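Local coordinates for sulfate transporter 4.1, chloroplastic (Arabidopsis thaliana, PDB 7LHV), which carries sulfate across the membrane together with protons, as an SLC26/SulP-family symporter that may play a role in regulating sulfate assimilation, at residues A217-F228 and Q431-V442. Residues are numbered along the deposited sequence; the frame is centred on the assembly and turned at random.
Sequences AIVIGLSQIKYF and QCALAAIVISAV
Phe228 reaches across to the helix 431-443 as a knob set among Cys432, Ala435, Ala436 and Ile439. Its CG lies anti to the carbonyl carbon (chi1 -77°), which turns the ring toward the neighbouring helix, among the four residues. Ile439, arriving from the opposite direction, lays CD1 over one face, a CH-pi contact 4.2 Å from the ring centroid and offset toward the rim. The ring edge meets the small residues: CZ touches Ala436 CB at 3.6 Å, nearly in the ring plane, while CE1 approaches the backbone at Cys432 O and Ala436 N. Cut back to an alanine, this position would probably leave a gap among the four residues and Ile439 CD1 without the ring face it packs on. Ala435, one wall of that hole, also meets the neighbouring Tyr227, CB to CB at 3.5 Å, and lies against the backbone O of Gln224. Tyr227 turns the CD1/CE1 edge of its ring to the side chain of Gln431. Gln224 CG lies 3.7 Å from Val438 CG1, and the bend at chi2 (-70°) brings OE1 beside Val438 CG2. Val438 CG1 also meets Ile220 CG2, a branch that touches Val442 CG1 at 3.6 Å. Beyond it, Ala217 CB rests on Val442 O. No hydrogen bond links the segments; apolar packing predominates, with Phe258 of helix 255-277 also touching Phe228 and Leu119 of helix 91-119 touching Gln224. The axes approach to 8.4 Å and run nearly antiparallel, at 156°: a buried antiparallel helix pair, with Phe228 as a knob in a hole, within the membrane domain of an SLC26/SulP transporter.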
loop_
_atom_site.group_PDB
_atom_site.type_symbol
_atom_site.label_atom_id
_atom_site.label_comp_id
_atom_site.label_asym_id
_atom_site.label_seq_id
_atom_site.Cartn_x
_atom_site.Cartn_y
_atom_site.Cartn_z
ATOM N N ALA A 217 -14.455 -20.675 -6.058
ATOM C CA ALA A 217 -15.577 -21.605 -6.098
ATOM C C ALA A 217 -15.591 -22.398 -7.397
ATOM O O ALA A 217 -15.829 -23.614 -7.393
ATOM C CB ALA A 217 -16.890 -20.850 -5.920
ATOM N N ILE A 218 -15.340 -21.727 -8.523
ATOM C CA ILE A 218 -15.288 -22.442 -9.799
ATOM C C ILE A 218 -14.142 -23.449 -9.801
ATOM O O ILE A 218 -14.292 -24.582 -10.276
ATOM C CB ILE A 218 -15.182 -21.451 -10.971
ATOM C CG1 ILE A 218 -16.485 -20.671 -11.121
ATOM C CG2 ILE A 218 -14.871 -22.182 -12.261
ATOM C CD1 ILE A 218 -16.408 -19.554 -12.126
ATOM N N VAL A 219 -12.984 -23.054 -9.270
ATOM C CA VAL A 219 -11.843 -23.965 -9.204
ATOM C C VAL A 219 -12.166 -25.168 -8.327
ATOM O O VAL A 219 -11.815 -26.306 -8.656
ATOM C CB VAL A 219 -10.593 -23.216 -8.706
ATOM C CG1 VAL A 219 -9.517 -24.197 -8.277
ATOM C CG2 VAL A 219 -10.066 -22.300 -9.791
ATOM N N ILE A 220 -12.836 -24.939 -7.197
ATOM C CA ILE A 220 -13.197 -26.030 -6.297
ATOM C C ILE A 220 -14.143 -27.003 -6.985
ATOM O O ILE A 220 -13.974 -28.227 -6.898
ATOM C CB ILE A 220 -13.813 -25.467 -5.002
ATOM C CG1 ILE A 220 -12.742 -24.806 -4.138
ATOM C CG2 ILE A 220 -14.502 -26.561 -4.226
ATOM C CD1 ILE A 220 -13.304 -23.895 -3.077
ATOM N N GLY A 221 -15.153 -26.479 -7.683
ATOM C CA GLY A 221 -16.069 -27.355 -8.396
ATOM C C GLY A 221 -15.383 -28.166 -9.480
ATOM O O GLY A 221 -15.628 -29.370 -9.623
ATOM N N LEU A 222 -14.510 -27.521 -10.257
ATOM C CA LEU A 222 -13.803 -28.240 -11.310
ATOM C C LEU A 222 -12.783 -29.225 -10.756
ATOM O O LEU A 222 -12.429 -30.182 -11.448
ATOM C CB LEU A 222 -13.118 -27.255 -12.255
ATOM C CG LEU A 222 -14.032 -26.622 -13.303
ATOM C CD1 LEU A 222 -13.233 -25.763 -14.256
ATOM C CD2 LEU A 222 -14.799 -27.690 -14.061
ATOM N N SER A 223 -12.296 -29.010 -9.536
ATOM C CA SER A 223 -11.431 -30.002 -8.911
ATOM C C SER A 223 -12.235 -31.187 -8.400
ATOM O O SER A 223 -11.772 -32.331 -8.468
ATOM C CB SER A 223 -10.639 -29.366 -7.769
ATOM O OG SER A 223 -9.694 -28.433 -8.258
ATOM N N GLN A 224 -13.438 -30.933 -7.888
ATOM C CA GLN A 224 -14.258 -31.999 -7.328
ATOM C C GLN A 224 -15.012 -32.795 -8.383
ATOM O O GLN A 224 -15.526 -33.871 -8.065
ATOM C CB GLN A 224 -15.251 -31.421 -6.318
ATOM C CG GLN A 224 -14.588 -30.852 -5.085
ATOM C CD GLN A 224 -13.987 -31.921 -4.203
ATOM O OE1 GLN A 224 -14.695 -32.617 -3.478
ATOM N NE2 GLN A 224 -12.668 -32.059 -4.263
ATOM N N ILE A 225 -15.101 -32.300 -9.620
ATOM C CA ILE A 225 -15.768 -33.074 -10.667
ATOM C C ILE A 225 -15.027 -34.376 -10.965
ATOM O O ILE A 225 -15.591 -35.283 -11.591
ATOM C CB ILE A 225 -15.926 -32.225 -11.948
ATOM C CG1 ILE A 225 -16.887 -32.894 -12.932
ATOM C CG2 ILE A 225 -14.594 -32.049 -12.632
ATOM C CD1 ILE A 225 -18.311 -32.973 -12.437
ATOM N N LYS A 226 -13.772 -34.501 -10.524
ATOM C CA LYS A 226 -13.005 -35.710 -10.809
ATOM C C LYS A 226 -13.608 -36.937 -10.137
ATOM O O LYS A 226 -13.480 -38.051 -10.656
ATOM C CB LYS A 226 -11.549 -35.524 -10.377
ATOM C CG LYS A 226 -11.310 -35.607 -8.883
ATOM C CD LYS A 226 -9.885 -35.224 -8.538
ATOM C CE LYS A 226 -9.669 -35.198 -7.038
ATOM N NZ LYS A 226 -8.331 -34.650 -6.685
ATOM N N TYR A 227 -14.259 -36.759 -8.986
ATOM C CA TYR A 227 -14.933 -37.884 -8.347
ATOM C C TYR A 227 -16.163 -38.304 -9.139
ATOM O O TYR A 227 -16.493 -39.493 -9.202
ATOM C CB TYR A 227 -15.312 -37.524 -6.913
ATOM C CG TYR A 227 -14.126 -37.213 -6.035
ATOM C CD1 TYR A 227 -13.363 -38.231 -5.484
ATOM C CD2 TYR A 227 -13.760 -35.903 -5.768
ATOM C CE1 TYR A 227 -12.275 -37.952 -4.683
ATOM C CE2 TYR A 227 -12.673 -35.615 -4.970
ATOM C CZ TYR A 227 -11.934 -36.644 -4.431
ATOM O OH TYR A 227 -10.849 -36.363 -3.634
ATOM N N PHE A 228 -16.863 -37.337 -9.736
ATOM C CA PHE A 228 -17.971 -37.671 -10.621
ATOM C C PHE A 228 -17.477 -38.432 -11.842
ATOM O O PHE A 228 -18.091 -39.420 -12.259
ATOM C CB PHE A 228 -18.701 -36.401 -11.059
ATOM C CG PHE A 228 -19.604 -35.813 -10.012
ATOM C CD1 PHE A 228 -19.434 -36.109 -8.673
ATOM C CD2 PHE A 228 -20.623 -34.952 -10.375
ATOM C CE1 PHE A 228 -20.260 -35.559 -7.721
ATOM C CE2 PHE A 228 -21.453 -34.404 -9.426
ATOM C CZ PHE A 228 -21.270 -34.707 -8.098
ATOM N N GLN A 431 -17.406 -41.617 -2.147
ATOM C CA GLN A 431 -16.654 -40.381 -2.337
ATOM C C GLN A 431 -17.389 -39.413 -3.253
ATOM O O GLN A 431 -17.262 -38.191 -3.096
ATOM C CB GLN A 431 -15.266 -40.692 -2.894
ATOM C CG GLN A 431 -14.426 -41.567 -1.987
ATOM C CD GLN A 431 -13.103 -41.951 -2.614
ATOM O OE1 GLN A 431 -12.501 -42.957 -2.249
ATOM N NE2 GLN A 431 -12.638 -41.143 -3.557
ATOM N N CYS A 432 -18.152 -39.931 -4.217
ATOM C CA CYS A 432 -18.922 -39.054 -5.092
ATOM C C CYS A 432 -19.978 -38.281 -4.316
ATOM O O CYS A 432 -20.315 -37.154 -4.689
ATOM C CB CYS A 432 -19.565 -39.864 -6.216
ATOM S SG CYS A 432 -20.794 -41.056 -5.668
ATOM N N ALA A 433 -20.505 -38.857 -3.231
ATOM C CA ALA A 433 -21.443 -38.119 -2.388
ATOM C C ALA A 433 -20.776 -36.913 -1.741
ATOM O O ALA A 433 -21.347 -35.817 -1.711
ATOM C CB ALA A 433 -22.031 -39.043 -1.324
ATOM N N LEU A 434 -19.563 -37.093 -1.214
ATOM C CA LEU A 434 -18.836 -35.972 -0.629
ATOM C C LEU A 434 -18.489 -34.932 -1.688
ATOM O O LEU A 434 -18.540 -33.724 -1.427
ATOM C CB LEU A 434 -17.576 -36.472 0.073
ATOM C CG LEU A 434 -17.774 -37.540 1.151
ATOM C CD1 LEU A 434 -16.461 -37.834 1.848
ATOM C CD2 LEU A 434 -18.826 -37.108 2.152
ATOM N N ALA A 435 -18.127 -35.385 -2.891
ATOM C CA ALA A 435 -17.867 -34.445 -3.975
ATOM C C ALA A 435 -19.114 -33.637 -4.313
ATOM O O ALA A 435 -19.035 -32.426 -4.546
ATOM C CB ALA A 435 -17.364 -35.190 -5.207
ATOM N N ALA A 436 -20.274 -34.295 -4.347
ATOM C CA ALA A 436 -21.520 -33.590 -4.616
ATOM C C ALA A 436 -21.833 -32.590 -3.512
ATOM O O ALA A 436 -22.339 -31.497 -3.780
ATOM C CB ALA A 436 -22.666 -34.587 -4.776
ATOM N N ILE A 437 -21.541 -32.950 -2.263
ATOM C CA ILE A 437 -21.765 -32.021 -1.156
ATOM C C ILE A 437 -20.882 -30.788 -1.305
ATOM O O ILE A 437 -21.338 -29.656 -1.103
ATOM C CB ILE A 437 -21.532 -32.725 0.193
ATOM C CG1 ILE A 437 -22.667 -33.705 0.479
ATOM C CG2 ILE A 437 -21.432 -31.710 1.309
ATOM C CD1 ILE A 437 -22.403 -34.595 1.657
ATOM N N VAL A 438 -19.610 -30.979 -1.662
ATOM C CA VAL A 438 -18.717 -29.836 -1.856
ATOM C C VAL A 438 -19.197 -28.968 -3.014
ATOM O O VAL A 438 -19.176 -27.732 -2.934
ATOM C CB VAL A 438 -17.267 -30.306 -2.074
ATOM C CG1 VAL A 438 -16.368 -29.119 -2.356
ATOM C CG2 VAL A 438 -16.769 -31.045 -0.867
ATOM N N ILE A 439 -19.620 -29.597 -4.112
ATOM C CA ILE A 439 -20.093 -28.839 -5.267
ATOM C C ILE A 439 -21.327 -28.024 -4.902
ATOM O O ILE A 439 -21.448 -26.852 -5.275
ATOM C CB ILE A 439 -20.367 -29.784 -6.448
ATOM C CG1 ILE A 439 -19.057 -30.321 -7.015
ATOM C CG2 ILE A 439 -21.146 -29.069 -7.531
ATOM C CD1 ILE A 439 -19.249 -31.402 -8.045
ATOM N N SER A 440 -22.260 -28.629 -4.164
ATOM C CA SER A 440 -23.448 -27.904 -3.727
ATOM C C SER A 440 -23.084 -26.761 -2.788
ATOM O O SER A 440 -23.682 -25.682 -2.852
ATOM C CB SER A 440 -24.424 -28.864 -3.050
ATOM O OG SER A 440 -25.514 -28.164 -2.477
ATOM N N ALA A 441 -22.115 -26.983 -1.901
ATOM C CA ALA A 441 -21.707 -25.936 -0.971
ATOM C C ALA A 441 -21.093 -24.750 -1.700
ATOM O O ALA A 441 -21.338 -23.595 -1.333
ATOM C CB ALA A 441 -20.726 -26.497 0.054
ATOM N N VAL A 442 -20.281 -25.011 -2.730
ATOM C CA VAL A 442 -19.604 -23.923 -3.436
ATOM C C VAL A 442 -20.410 -23.351 -4.593
ATOM O O VAL A 442 -20.000 -22.335 -5.172
ATOM C CB VAL A 442 -18.227 -24.369 -3.966
ATOM C CG1 VAL A 442 -17.381 -24.903 -2.832
ATOM C CG2 VAL A 442 -18.392 -25.406 -5.061
#